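Local coordinates for flocculation protein FLO11 (Saccharomyces cerevisiae, PDB 4UYT), which mediates homotypic cell-cell adhesion of yeast during flocculation through its N-terminal Flo11 domain, and supports substrate adhesion, invasive growth and biofilm formation, at residues His23-Asp35 with Gln138-Cys150. Residues are numbered along the deposited sequence; the frame is centred on the assembly and turned at random.
Sequences HMDQQNIMQYTLD and QWGTTSFDLSTGC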
loop_
_atom_site.group_PDB
_atom_site.type_symbol
_atom_site.label_atom_id
_atom_site.label_comp_id
_atom_site.label_asym_id
_atom_site.label_seq_id
_atom_site.Cartn_x
_atom_site.Cartn_y
_atom_site.Cartn_z
ATOM N N HIS A 23 5.138 -9.517 -11.541
ATOM C CA HIS A 23 6.211 -8.653 -11.092
ATOM C C HIS A 23 6.855 -9.103 -9.781
ATOM O O HIS A 23 8.055 -8.932 -9.589
ATOM C CB HIS A 23 5.709 -7.215 -10.964
ATOM C CG HIS A 23 6.794 -6.232 -10.712
ATOM N ND1 HIS A 23 7.704 -5.834 -11.668
ATOM C CD2 HIS A 23 7.153 -5.608 -9.573
ATOM C CE1 HIS A 23 8.549 -4.971 -11.126
ATOM N NE2 HIS A 23 8.228 -4.818 -9.855
ATOM N N MET A 24 6.063 -9.669 -8.877
ATOM C CA MET A 24 6.602 -10.291 -7.676
ATOM C C MET A 24 7.274 -11.635 -8.002
ATOM O O MET A 24 8.398 -11.887 -7.570
ATOM C CB MET A 24 5.509 -10.464 -6.641
ATOM C CG MET A 24 5.146 -9.110 -6.035
ATOM S SD MET A 24 3.586 -9.019 -5.097
ATOM C CE MET A 24 2.397 -9.146 -6.455
ATOM N N ASP A 25 6.644 -12.466 -8.842
ATOM C CA ASP A 25 7.224 -13.752 -9.241
ATOM C C ASP A 25 8.605 -13.552 -9.845
ATOM O O ASP A 25 9.518 -14.329 -9.561
ATOM C CB ASP A 25 6.325 -14.486 -10.241
ATOM C CG ASP A 25 4.977 -14.928 -9.663
ATOM O OD1 ASP A 25 4.775 -14.970 -8.432
ATOM O OD2 ASP A 25 4.111 -15.286 -10.486
ATOM N N GLN A 26 8.764 -12.583 -10.737
ATOM C CA GLN A 26 10.046 -12.330 -11.404
ATOM C C GLN A 26 11.193 -12.027 -10.440
ATOM O O GLN A 26 12.350 -12.240 -10.762
ATOM C CB GLN A 26 9.913 -11.176 -12.405
ATOM C CG GLN A 26 9.091 -11.505 -13.645
ATOM C CD GLN A 26 9.817 -12.401 -14.629
ATOM O OE1 GLN A 26 9.384 -13.526 -14.898
ATOM N NE2 GLN A 26 10.929 -11.911 -15.167
ATOM N N GLN A 27 10.852 -11.492 -9.268
ATOM C CA GLN A 27 11.816 -11.114 -8.238
ATOM C C GLN A 27 11.923 -12.157 -7.135
ATOM O O GLN A 27 12.608 -11.917 -6.144
ATOM C CB GLN A 27 11.394 -9.790 -7.594
ATOM C CG GLN A 27 11.337 -8.626 -8.560
ATOM C CD GLN A 27 10.851 -7.374 -7.871
ATOM O OE1 GLN A 27 9.669 -7.022 -7.955
ATOM N NE2 GLN A 27 11.748 -6.702 -7.159
ATOM N N ASN A 28 11.223 -13.276 -7.290
ATOM C CA ASN A 28 11.142 -14.287 -6.249
ATOM C C ASN A 28 10.578 -13.747 -4.933
ATOM O O ASN A 28 10.944 -14.193 -3.855
ATOM C CB ASN A 28 12.519 -14.926 -6.033
ATOM C CG ASN A 28 12.453 -16.168 -5.186
ATOM O OD1 ASN A 28 11.535 -16.979 -5.303
ATOM N ND2 ASN A 28 13.442 -16.330 -4.326
ATOM N N ILE A 29 9.678 -12.776 -5.031
ATOM C CA ILE A 29 8.971 -12.251 -3.863
ATOM C C ILE A 29 7.645 -12.987 -3.746
ATOM O O ILE A 29 6.932 -13.157 -4.736
ATOM C CB ILE A 29 8.699 -10.725 -3.973
ATOM C CG1 ILE A 29 10.013 -9.941 -4.076
ATOM C CG2 ILE A 29 7.925 -10.209 -2.763
ATOM C CD1 ILE A 29 9.843 -8.535 -4.603
ATOM N N MET A 30 7.282 -13.402 -2.540
ATOM C CA MET A 30 5.960 -13.994 -2.324
ATOM C C MET A 30 4.888 -13.015 -2.756
ATOM O O MET A 30 5.012 -11.810 -2.561
ATOM C CB MET A 30 5.763 -14.347 -0.853
ATOM C CG MET A 30 4.430 -15.024 -0.554
ATOM S SD MET A 30 4.176 -15.358 1.193
ATOM C CE MET A 30 3.892 -13.701 1.804
ATOM N N GLN A 31 3.812 -13.517 -3.326
ATOM C CA GLN A 31 2.723 -12.657 -3.729
ATOM C C GLN A 31 2.015 -12.010 -2.542
ATOM O O GLN A 31 1.686 -12.651 -1.552
ATOM C CB GLN A 31 1.724 -13.413 -4.561
ATOM C CG GLN A 31 2.286 -13.824 -5.918
ATOM C CD GLN A 31 1.411 -14.816 -6.631
ATOM O OE1 GLN A 31 0.255 -15.078 -6.243
ATOM N NE2 GLN A 31 1.936 -15.352 -7.708
ATOM N N TYR A 32 1.762 -10.713 -2.681
ATOM C CA TYR A 32 0.906 -9.934 -1.765
ATOM C C TYR A 32 -0.169 -9.256 -2.610
ATOM O O TYR A 32 0.037 -8.998 -3.791
ATOM C CB TYR A 32 1.697 -8.839 -1.035
ATOM C CG TYR A 32 2.715 -9.328 -0.048
ATOM C CD1 TYR A 32 3.924 -9.873 -0.471
ATOM C CD2 TYR A 32 2.510 -9.162 1.333
ATOM C CE1 TYR A 32 4.879 -10.287 0.439
ATOM C CE2 TYR A 32 3.463 -9.579 2.246
ATOM C CZ TYR A 32 4.640 -10.149 1.788
ATOM O OH TYR A 32 5.593 -10.547 2.695
ATOM N N THR A 33 -1.254 -8.869 -1.930
ATOM C CA THR A 33 -2.281 -8.029 -2.486
ATOM C C THR A 33 -2.488 -6.813 -1.602
ATOM O O THR A 33 -2.207 -6.828 -0.400
ATOM C CB THR A 33 -3.622 -8.782 -2.649
ATOM O OG1 THR A 33 -4.062 -9.243 -1.374
ATOM C CG2 THR A 33 -3.485 -9.965 -3.625
ATOM N N LEU A 34 -3.037 -5.766 -2.203
ATOM C CA LEU A 34 -3.392 -4.536 -1.505
ATOM C C LEU A 34 -4.767 -4.104 -1.941
ATOM O O LEU A 34 -5.049 -4.092 -3.140
ATOM C CB LEU A 34 -2.343 -3.436 -1.767
ATOM C CG LEU A 34 -2.592 -2.094 -1.076
ATOM C CD1 LEU A 34 -1.272 -1.382 -0.761
ATOM C CD2 LEU A 34 -3.497 -1.155 -1.857
ATOM N N ASP A 35 -5.599 -3.712 -0.974
ATOM C CA ASP A 35 -6.870 -3.091 -1.246
ATOM C C ASP A 35 -6.947 -1.787 -0.445
ATOM O O ASP A 35 -6.433 -1.682 0.644
ATOM C CB ASP A 35 -8.021 -4.028 -0.851
ATOM C CG ASP A 35 -9.342 -3.630 -1.424
ATOM O OD1 ASP A 35 -9.397 -2.803 -2.355
ATOM O OD2 ASP A 35 -10.344 -4.238 -0.974
ATOM N N GLN A 138 11.014 -19.509 4.357
ATOM C CA GLN A 138 10.682 -20.249 3.156
ATOM C C GLN A 138 9.823 -19.472 2.171
ATOM O O GLN A 138 9.063 -20.084 1.421
ATOM C CB GLN A 138 10.017 -21.565 3.538
ATOM C CG GLN A 138 8.756 -21.429 4.364
ATOM C CD GLN A 138 8.139 -22.769 4.703
ATOM O OE1 GLN A 138 7.896 -23.081 5.867
ATOM N NE2 GLN A 138 7.899 -23.581 3.686
ATOM N N TRP A 139 9.970 -18.152 2.142
ATOM C CA TRP A 139 9.097 -17.357 1.308
ATOM C C TRP A 139 9.847 -16.475 0.311
ATOM O O TRP A 139 9.265 -15.504 -0.168
ATOM C CB TRP A 139 8.116 -16.546 2.184
ATOM C CG TRP A 139 7.365 -17.429 3.125
ATOM C CD1 TRP A 139 6.290 -18.218 2.838
ATOM C CD2 TRP A 139 7.697 -17.683 4.486
ATOM N NE1 TRP A 139 5.905 -18.920 3.951
ATOM C CE2 TRP A 139 6.765 -18.627 4.977
ATOM C CE3 TRP A 139 8.686 -17.194 5.343
ATOM C CZ2 TRP A 139 6.791 -19.080 6.298
ATOM C CZ3 TRP A 139 8.713 -17.646 6.649
ATOM C CH2 TRP A 139 7.781 -18.590 7.109
ATOM N N GLY A 140 11.091 -16.804 -0.027
ATOM C CA GLY A 140 11.815 -16.072 -1.063
ATOM C C GLY A 140 12.459 -14.789 -0.592
ATOM O O GLY A 140 12.904 -14.686 0.550
ATOM N N THR A 141 12.545 -13.821 -1.490
ATOM C CA THR A 141 13.325 -12.624 -1.263
ATOM C C THR A 141 12.927 -11.958 0.059
ATOM O O THR A 141 11.742 -11.782 0.332
ATOM C CB THR A 141 13.100 -11.702 -2.456
ATOM O OG1 THR A 141 13.597 -12.393 -3.608
ATOM C CG2 THR A 141 13.796 -10.378 -2.291
ATOM N N THR A 142 13.912 -11.552 0.859
ATOM C CA THR A 142 13.676 -11.093 2.220
ATOM C C THR A 142 13.585 -9.585 2.431
ATOM O O THR A 142 12.950 -9.158 3.379
ATOM C CB THR A 142 14.738 -11.654 3.174
ATOM O OG1 THR A 142 16.040 -11.325 2.672
ATOM C CG2 THR A 142 14.616 -13.165 3.293
ATOM N N SER A 143 14.230 -8.800 1.573
ATOM C CA SER A 143 14.111 -7.348 1.598
ATOM C C SER A 143 13.665 -6.901 0.222
ATOM O O SER A 143 14.286 -7.239 -0.789
ATOM C CB SER A 143 15.437 -6.678 1.968
ATOM O OG SER A 143 15.692 -6.764 3.366
ATOM N N PHE A 144 12.588 -6.145 0.170
ATOM C CA PHE A 144 12.009 -5.741 -1.091
ATOM C C PHE A 144 11.030 -4.614 -0.864
ATOM O O PHE A 144 10.572 -4.365 0.257
ATOM C CB PHE A 144 11.301 -6.940 -1.753
ATOM C CG PHE A 144 10.241 -7.589 -0.885
ATOM C CD1 PHE A 144 8.917 -7.134 -0.872
ATOM C CD2 PHE A 144 10.556 -8.664 -0.079
ATOM C CE1 PHE A 144 7.957 -7.730 -0.053
ATOM C CE2 PHE A 144 9.606 -9.268 0.717
ATOM C CZ PHE A 144 8.305 -8.793 0.748
ATOM N N ASP A 145 10.744 -3.934 -1.957
ATOM C CA ASP A 145 9.749 -2.876 -1.985
ATOM C C ASP A 145 8.637 -3.317 -2.913
ATOM O O ASP A 145 8.930 -3.824 -4.000
ATOM C CB ASP A 145 10.342 -1.585 -2.544
ATOM C CG ASP A 145 11.387 -0.955 -1.645
ATOM O OD1 ASP A 145 11.535 -1.336 -0.470
ATOM O OD2 ASP A 145 12.043 -0.019 -2.131
ATOM N N LEU A 146 7.388 -3.126 -2.521
ATOM C CA LEU A 146 6.210 -3.382 -3.341
ATOM C C LEU A 146 5.569 -2.049 -3.653
ATOM O O LEU A 146 5.274 -1.256 -2.757
ATOM C CB LEU A 146 5.220 -4.269 -2.625
ATOM C CG LEU A 146 5.752 -5.654 -2.273
ATOM C CD1 LEU A 146 4.652 -6.473 -1.613
ATOM C CD2 LEU A 146 6.345 -6.388 -3.469
ATOM N N SER A 147 5.334 -1.819 -4.932
ATOM C CA SER A 147 4.843 -0.543 -5.389
ATOM C C SER A 147 3.404 -0.605 -5.887
ATOM O O SER A 147 2.968 -1.624 -6.414
ATOM C CB SER A 147 5.731 -0.038 -6.506
ATOM O OG SER A 147 5.638 -0.918 -7.601
ATOM N N THR A 148 2.704 0.530 -5.801
ATOM C CA THR A 148 1.366 0.634 -6.355
ATOM C C THR A 148 1.413 1.339 -7.702
ATOM O O THR A 148 2.283 2.170 -7.968
ATOM C CB THR A 148 0.399 1.426 -5.429
ATOM O OG1 THR A 148 0.791 2.805 -5.349
ATOM C CG2 THR A 148 0.372 0.885 -4.037
ATOM N N GLY A 149 0.386 1.077 -8.500
ATOM C CA GLY A 149 0.091 1.919 -9.620
ATOM C C GLY A 149 -0.448 1.190 -10.840
ATOM O O GLY A 149 -0.245 -0.024 -11.021
ATOM N N CYS A 150 -1.119 1.970 -11.671
ATOM C CA CYS A 150 -1.686 1.502 -12.943
ATOM C C CYS A 150 -0.945 2.024 -14.162
ATOM O O CYS A 150 -1.332 1.701 -15.267
ATOM C CB CYS A 150 -3.151 1.936 -13.037
ATOM S SG CYS A 150 -4.257 1.161 -11.858
HETATM O O HOH W 1 8.704 -4.697 -6.567
HETATM O O HOH W 2 9.224 -12.778 -0.257
#
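In Phe144, CG stands between the backbone N and the carbonyl carbon (chi1 56°), which turns one face of the ring to Ile29. Ile29 holds CG2 anti to its own N, with CG1 beside that N (chi1 -61°). Ile29 CG2 therefore sits over the centre of the Phe144 ring, 3.6 Å from the centroid, a CH-pi contact. Ile29 CD1 packs on the root of the ring, 3.6 Å from Phe144 CB. Tyr32 OH lies at the edge of the Phe144 ring, in its plane, and is hydrogen-bonded to Tyr125. The Tyr32 and Phe144 rings are inclined at 50°. Leu146 crosses Tyr32 at about a right angle, with Leu146 CD1 3.7 Å from Tyr32 CD1. Its other branch, CD2, reaches Met24 CG.

Polar bonds join the loop after the helix to the loop before strand 143-147. Thr141 OG1 donates to Gln27 O (2.8 Å), in the carbonyl plane. Thr141 N donates to Asn28 O (2.9 Å) almost straight. Thus one threonine grips two successive carbonyls at the Schellman motif at the end of the short helix, with Asn28 at positive phi. One water bridges Met30 N to Trp139 O and Thr141 O. Met30 SD approaches the Trp139 ring obliquely, 3.9 Å from Trp139 CD1, a Met-aromatic contact. Trp139 also meets Trp137 and Tyr63 edge-to-face.

Phe123 stacks on Phe144 and also meets Tyr32. The contact joins strand 32-43 of one antiparallel sheet to an edge strand, 143-147, of another. Such apolar packing between two sheets is characteristic of the beta-sandwich core of the fibronectin type III-like Flo11 domain.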